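Local coordinates for protein arginyl-trna synthetase (Thermus thermophilus, PDB 1IQ0) that probably catalyses the ATP-dependent attachment of L-arginine to its cognate tRNA, as a monomeric class I aminoacyl-tRNA synthetase, at residues W311-R322 / T334-K345. Numbering follows the deposited sequence.
Sequences WKMGILEGLRFR and TSAPEGEAYTPK
At one edge of the catalytic-domain sheet, strand 320-323 runs antiparallel between strands 333-335 and 340-341, and Phe321 bonds to the outer one through both its backbone N and its O. Phe321 N reaches Glu340 O at 2.9 Å from above the carbonyl plane, whereas Glu340 N lies on a lone pair of Phe321 O. On the inner side Arg322 and Thr334 exchange a second backbone pair, and Ala336 N bonds to Arg320 O.

With CG beside its backbone N (chi1 -64°), the Phe321 ring carries Ser335 CA over one face and receives the edge of Tyr342 in a T-shaped stack, centroids 5.8 Å apart and planes at 88°. Ser335 OG itself turns to Asp242 and Trp239. The extended Arg320 chain brings NH1 to Gly339 O (3.1 Å), and a water in the guanidinium plane links the same NH1 to Ala341 N.

Where the helix 301-312 ends in a Schellman motif with Gly314 as C-prime, Pro344 CD sits 3.7 Å from the centroid of the Trp311 six-membered ring, a CH-pi contact; Leu319 CD2 covers the opposite face. Trp311 NE1 makes a weak, bent bond to Tyr342 O (3.1 Å, 135°). Strands 320-323 and 333-335 form a beta hairpin, which strand 340-341 extends into an antiparallel edge on the otherwise parallel, Rossmann-like sheet of a class I synthetase.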
loop_
_atom_site.group_PDB
_atom_site.type_symbol
_atom_site.label_atom_id
_atom_site.label_comp_id
_atom_site.label_asym_id
_atom_site.label_seq_id
_atom_site.Cartn_x
_atom_site.Cartn_y
_atom_site.Cartn_z
ATOM N N TRP A 311 -12.204 18.545 4.280
ATOM C CA TRP A 311 -12.171 18.174 5.689
ATOM C C TRP A 311 -10.889 17.409 5.994
ATOM O O TRP A 311 -10.243 17.650 7.006
ATOM C CB TRP A 311 -13.376 17.303 6.048
ATOM C CG TRP A 311 -13.270 16.703 7.428
ATOM C CD1 TRP A 311 -13.555 17.313 8.622
ATOM C CD2 TRP A 311 -12.783 15.393 7.756
ATOM N NE1 TRP A 311 -13.271 16.459 9.673
ATOM C CE2 TRP A 311 -12.796 15.279 9.166
ATOM C CE3 TRP A 311 -12.332 14.308 6.993
ATOM C CZ2 TRP A 311 -12.375 14.121 9.828
ATOM C CZ3 TRP A 311 -11.913 13.154 7.650
ATOM C CH2 TRP A 311 -11.936 13.070 9.052
ATOM N N LYS A 312 -10.527 16.484 5.111
ATOM C CA LYS A 312 -9.318 15.683 5.293
ATOM C C LYS A 312 -8.085 16.557 5.481
ATOM O O LYS A 312 -7.207 16.235 6.284
ATOM C CB LYS A 312 -9.091 14.768 4.085
ATOM C CG LYS A 312 -10.074 13.607 3.955
ATOM C CD LYS A 312 -9.681 12.706 2.783
ATOM C CE LYS A 312 -10.543 11.449 2.701
ATOM N NZ LYS A 312 -10.162 10.656 1.487
ATOM N N MET A 313 -8.022 17.664 4.741
ATOM C CA MET A 313 -6.877 18.561 4.831
ATOM C C MET A 313 -7.068 19.737 5.794
ATOM O O MET A 313 -6.285 20.681 5.785
ATOM C CB MET A 313 -6.488 19.055 3.426
ATOM C CG MET A 313 -6.001 17.908 2.512
ATOM S SD MET A 313 -5.653 18.365 0.801
ATOM C CE MET A 313 -4.049 17.476 0.514
ATOM N N GLY A 314 -8.108 19.674 6.621
ATOM C CA GLY A 314 -8.338 20.720 7.606
ATOM C C GLY A 314 -8.934 22.027 7.130
ATOM O O GLY A 314 -9.029 22.988 7.893
ATOM N N ILE A 315 -9.341 22.075 5.871
ATOM C CA ILE A 315 -9.935 23.277 5.318
ATOM C C ILE A 315 -11.331 23.464 5.901
ATOM O O ILE A 315 -11.770 24.593 6.131
ATOM C CB ILE A 315 -9.999 23.177 3.788
ATOM C CG1 ILE A 315 -8.574 23.055 3.236
ATOM C CG2 ILE A 315 -10.730 24.371 3.210
ATOM C CD1 ILE A 315 -8.506 22.799 1.730
ATOM N N LEU A 316 -12.019 22.354 6.155
ATOM C CA LEU A 316 -13.366 22.396 6.726
ATOM C C LEU A 316 -13.455 21.553 7.993
ATOM O O LEU A 316 -12.686 20.614 8.172
ATOM C CB LEU A 316 -14.395 21.881 5.717
ATOM C CG LEU A 316 -14.679 22.719 4.469
ATOM C CD1 LEU A 316 -15.751 22.020 3.635
ATOM C CD2 LEU A 316 -15.143 24.126 4.874
ATOM N N GLU A 317 -14.397 21.893 8.866
ATOM C CA GLU A 317 -14.605 21.162 10.117
ATOM C C GLU A 317 -16.079 20.793 10.294
ATOM O O GLU A 317 -16.941 21.273 9.555
ATOM C CB GLU A 317 -14.141 22.009 11.307
ATOM C CG GLU A 317 -12.637 22.267 11.331
ATOM C CD GLU A 317 -12.208 23.173 12.473
ATOM O OE1 GLU A 317 -12.500 22.855 13.642
ATOM O OE2 GLU A 317 -11.567 24.205 12.198
ATOM N N GLY A 318 -16.366 19.943 11.276
ATOM C CA GLY A 318 -17.740 19.546 11.526
ATOM C C GLY A 318 -17.903 18.124 12.034
ATOM O O GLY A 318 -18.837 17.828 12.784
ATOM N N LEU A 319 -16.995 17.240 11.629
ATOM C CA LEU A 319 -17.032 15.838 12.038
ATOM C C LEU A 319 -16.575 15.657 13.492
ATOM O O LEU A 319 -15.608 16.288 13.939
ATOM C CB LEU A 319 -16.147 15.016 11.088
ATOM C CG LEU A 319 -16.759 14.056 10.051
ATOM C CD1 LEU A 319 -18.205 14.392 9.757
ATOM C CD2 LEU A 319 -15.917 14.090 8.772
ATOM N N ARG A 320 -17.283 14.795 14.220
ATOM C CA ARG A 320 -16.989 14.489 15.619
ATOM C C ARG A 320 -16.734 12.996 15.754
ATOM O O ARG A 320 -17.384 12.189 15.084
ATOM C CB ARG A 320 -18.164 14.891 16.514
ATOM C CG ARG A 320 -18.358 16.383 16.619
ATOM C CD ARG A 320 -19.598 16.748 17.422
ATOM N NE ARG A 320 -19.705 18.194 17.568
ATOM C CZ ARG A 320 -18.912 18.927 18.345
ATOM N NH1 ARG A 320 -17.955 18.346 19.061
ATOM N NH2 ARG A 320 -19.057 20.246 18.389
ATOM N N PHE A 321 -15.811 12.631 16.640
ATOM C CA PHE A 321 -15.434 11.237 16.827
ATOM C C PHE A 321 -15.514 10.683 18.250
ATOM O O PHE A 321 -15.468 11.427 19.228
ATOM C CB PHE A 321 -14.010 11.026 16.305
ATOM C CG PHE A 321 -13.869 11.260 14.838
ATOM C CD1 PHE A 321 -13.853 12.547 14.329
ATOM C CD2 PHE A 321 -13.815 10.186 13.956
ATOM C CE1 PHE A 321 -13.794 12.765 12.961
ATOM C CE2 PHE A 321 -13.757 10.393 12.584
ATOM C CZ PHE A 321 -13.746 11.679 12.084
ATOM N N ARG A 322 -15.611 9.357 18.337
ATOM C CA ARG A 322 -15.679 8.634 19.604
ATOM C C ARG A 322 -15.184 7.212 19.331
ATOM O O ARG A 322 -14.967 6.839 18.176
ATOM C CB ARG A 322 -17.125 8.596 20.125
ATOM C CG ARG A 322 -18.075 7.819 19.230
ATOM C CD ARG A 322 -19.539 7.957 19.661
ATOM N NE ARG A 322 -19.802 7.348 20.959
ATOM C CZ ARG A 322 -19.910 8.024 22.097
ATOM N NH1 ARG A 322 -19.781 9.345 22.103
ATOM N NH2 ARG A 322 -20.142 7.378 23.233
ATOM N N THR A 334 -14.651 6.268 15.344
ATOM C CA THR A 334 -15.640 6.508 14.303
ATOM C C THR A 334 -16.286 7.879 14.423
ATOM O O THR A 334 -16.374 8.440 15.514
ATOM C CB THR A 334 -16.786 5.462 14.383
ATOM O OG1 THR A 334 -17.742 5.702 13.341
ATOM C CG2 THR A 334 -17.511 5.565 15.728
ATOM N N SER A 335 -16.723 8.426 13.295
ATOM C CA SER A 335 -17.443 9.691 13.335
ATOM C C SER A 335 -18.770 9.283 13.976
ATOM O O SER A 335 -19.178 8.119 13.879
ATOM C CB SER A 335 -17.696 10.224 11.925
ATOM O OG SER A 335 -18.403 9.272 11.147
ATOM N N ALA A 336 -19.434 10.226 14.631
ATOM C CA ALA A 336 -20.706 9.950 15.284
ATOM C C ALA A 336 -21.442 11.251 15.610
ATOM O O ALA A 336 -20.878 12.338 15.517
ATOM C CB ALA A 336 -20.462 9.142 16.567
ATOM N N PRO A 337 -22.719 11.156 15.998
ATOM C CA PRO A 337 -23.468 12.373 16.327
ATOM C C PRO A 337 -22.776 13.127 17.457
ATOM O O PRO A 337 -22.686 14.355 17.448
ATOM C CB PRO A 337 -24.829 11.833 16.758
ATOM C CG PRO A 337 -24.965 10.566 15.957
ATOM C CD PRO A 337 -23.581 9.965 16.086
ATOM N N GLU A 338 -22.273 12.371 18.425
ATOM C CA GLU A 338 -21.610 12.949 19.585
ATOM C C GLU A 338 -20.161 12.493 19.665
ATOM O O GLU A 338 -19.846 11.345 19.362
ATOM C CB GLU A 338 -22.345 12.527 20.861
ATOM C CG GLU A 338 -22.757 13.674 21.766
ATOM C CD GLU A 338 -23.812 14.563 21.140
ATOM O OE1 GLU A 338 -24.883 14.041 20.765
ATOM O OE2 GLU A 338 -23.574 15.785 21.025
ATOM N N GLY A 339 -19.287 13.399 20.087
ATOM C CA GLY A 339 -17.885 13.068 20.208
ATOM C C GLY A 339 -17.032 14.313 20.132
ATOM O O GLY A 339 -17.551 15.429 20.116
ATOM N N GLU A 340 -15.722 14.118 20.078
ATOM C CA GLU A 340 -14.780 15.227 20.000
ATOM C C GLU A 340 -14.581 15.660 18.554
ATOM O O GLU A 340 -14.317 14.831 17.681
ATOM C CB GLU A 340 -13.442 14.803 20.610
ATOM C CG GLU A 340 -12.342 15.835 20.485
ATOM C CD GLU A 340 -11.056 15.383 21.148
ATOM O OE1 GLU A 340 -10.545 14.303 20.780
ATOM O OE2 GLU A 340 -10.560 16.106 22.040
ATOM N N ALA A 341 -14.723 16.959 18.309
ATOM C CA ALA A 341 -14.559 17.527 16.979
ATOM C C ALA A 341 -13.119 17.305 16.526
ATOM O O ALA A 341 -12.180 17.569 17.275
ATOM C CB ALA A 341 -14.885 19.019 17.005
ATOM N N TYR A 342 -12.942 16.843 15.294
ATOM C CA TYR A 342 -11.599 16.557 14.807
ATOM C C TYR A 342 -11.433 16.540 13.294
ATOM O O TYR A 342 -12.310 16.089 12.562
ATOM C CB TYR A 342 -11.153 15.201 15.362
ATOM C CG TYR A 342 -9.878 14.649 14.758
ATOM C CD1 TYR A 342 -8.633 14.969 15.293
ATOM C CD2 TYR A 342 -9.920 13.791 13.655
ATOM C CE1 TYR A 342 -7.455 14.450 14.750
ATOM C CE2 TYR A 342 -8.748 13.266 13.100
ATOM C CZ TYR A 342 -7.519 13.599 13.654
ATOM O OH TYR A 342 -6.357 13.077 13.126
ATOM N N THR A 343 -10.280 17.033 12.856
ATOM C CA THR A 343 -9.874 17.055 11.459
ATOM C C THR A 343 -8.430 16.558 11.473
ATOM O O THR A 343 -7.634 16.991 12.309
ATOM C CB THR A 343 -9.856 18.467 10.876
ATOM O OG1 THR A 343 -11.186 18.992 10.824
ATOM C CG2 THR A 343 -9.284 18.435 9.501
ATOM N N PRO A 344 -8.066 15.657 10.543
ATOM C CA PRO A 344 -6.700 15.121 10.484
ATOM C C PRO A 344 -5.667 16.163 10.060
ATOM O O PRO A 344 -4.472 15.998 10.316
ATOM C CB PRO A 344 -6.799 13.998 9.445
ATOM C CG PRO A 344 -8.267 13.732 9.302
ATOM C CD PRO A 344 -8.903 15.071 9.483
ATOM N N LYS A 345 -6.122 17.230 9.409
ATOM C CA LYS A 345 -5.210 18.271 8.925
ATOM C C LYS A 345 -4.117 17.618 8.075
ATOM O O LYS A 345 -2.935 17.921 8.221
ATOM C CB LYS A 345 -4.560 19.017 10.098
ATOM C CG LYS A 345 -5.521 19.786 10.992
ATOM C CD LYS A 345 -4.747 20.574 12.046
ATOM C CE LYS A 345 -5.661 21.388 12.948
ATOM N NZ LYS A 345 -6.538 20.533 13.792
HETATM O O HOH W 1 -15.347 18.944 20.519
#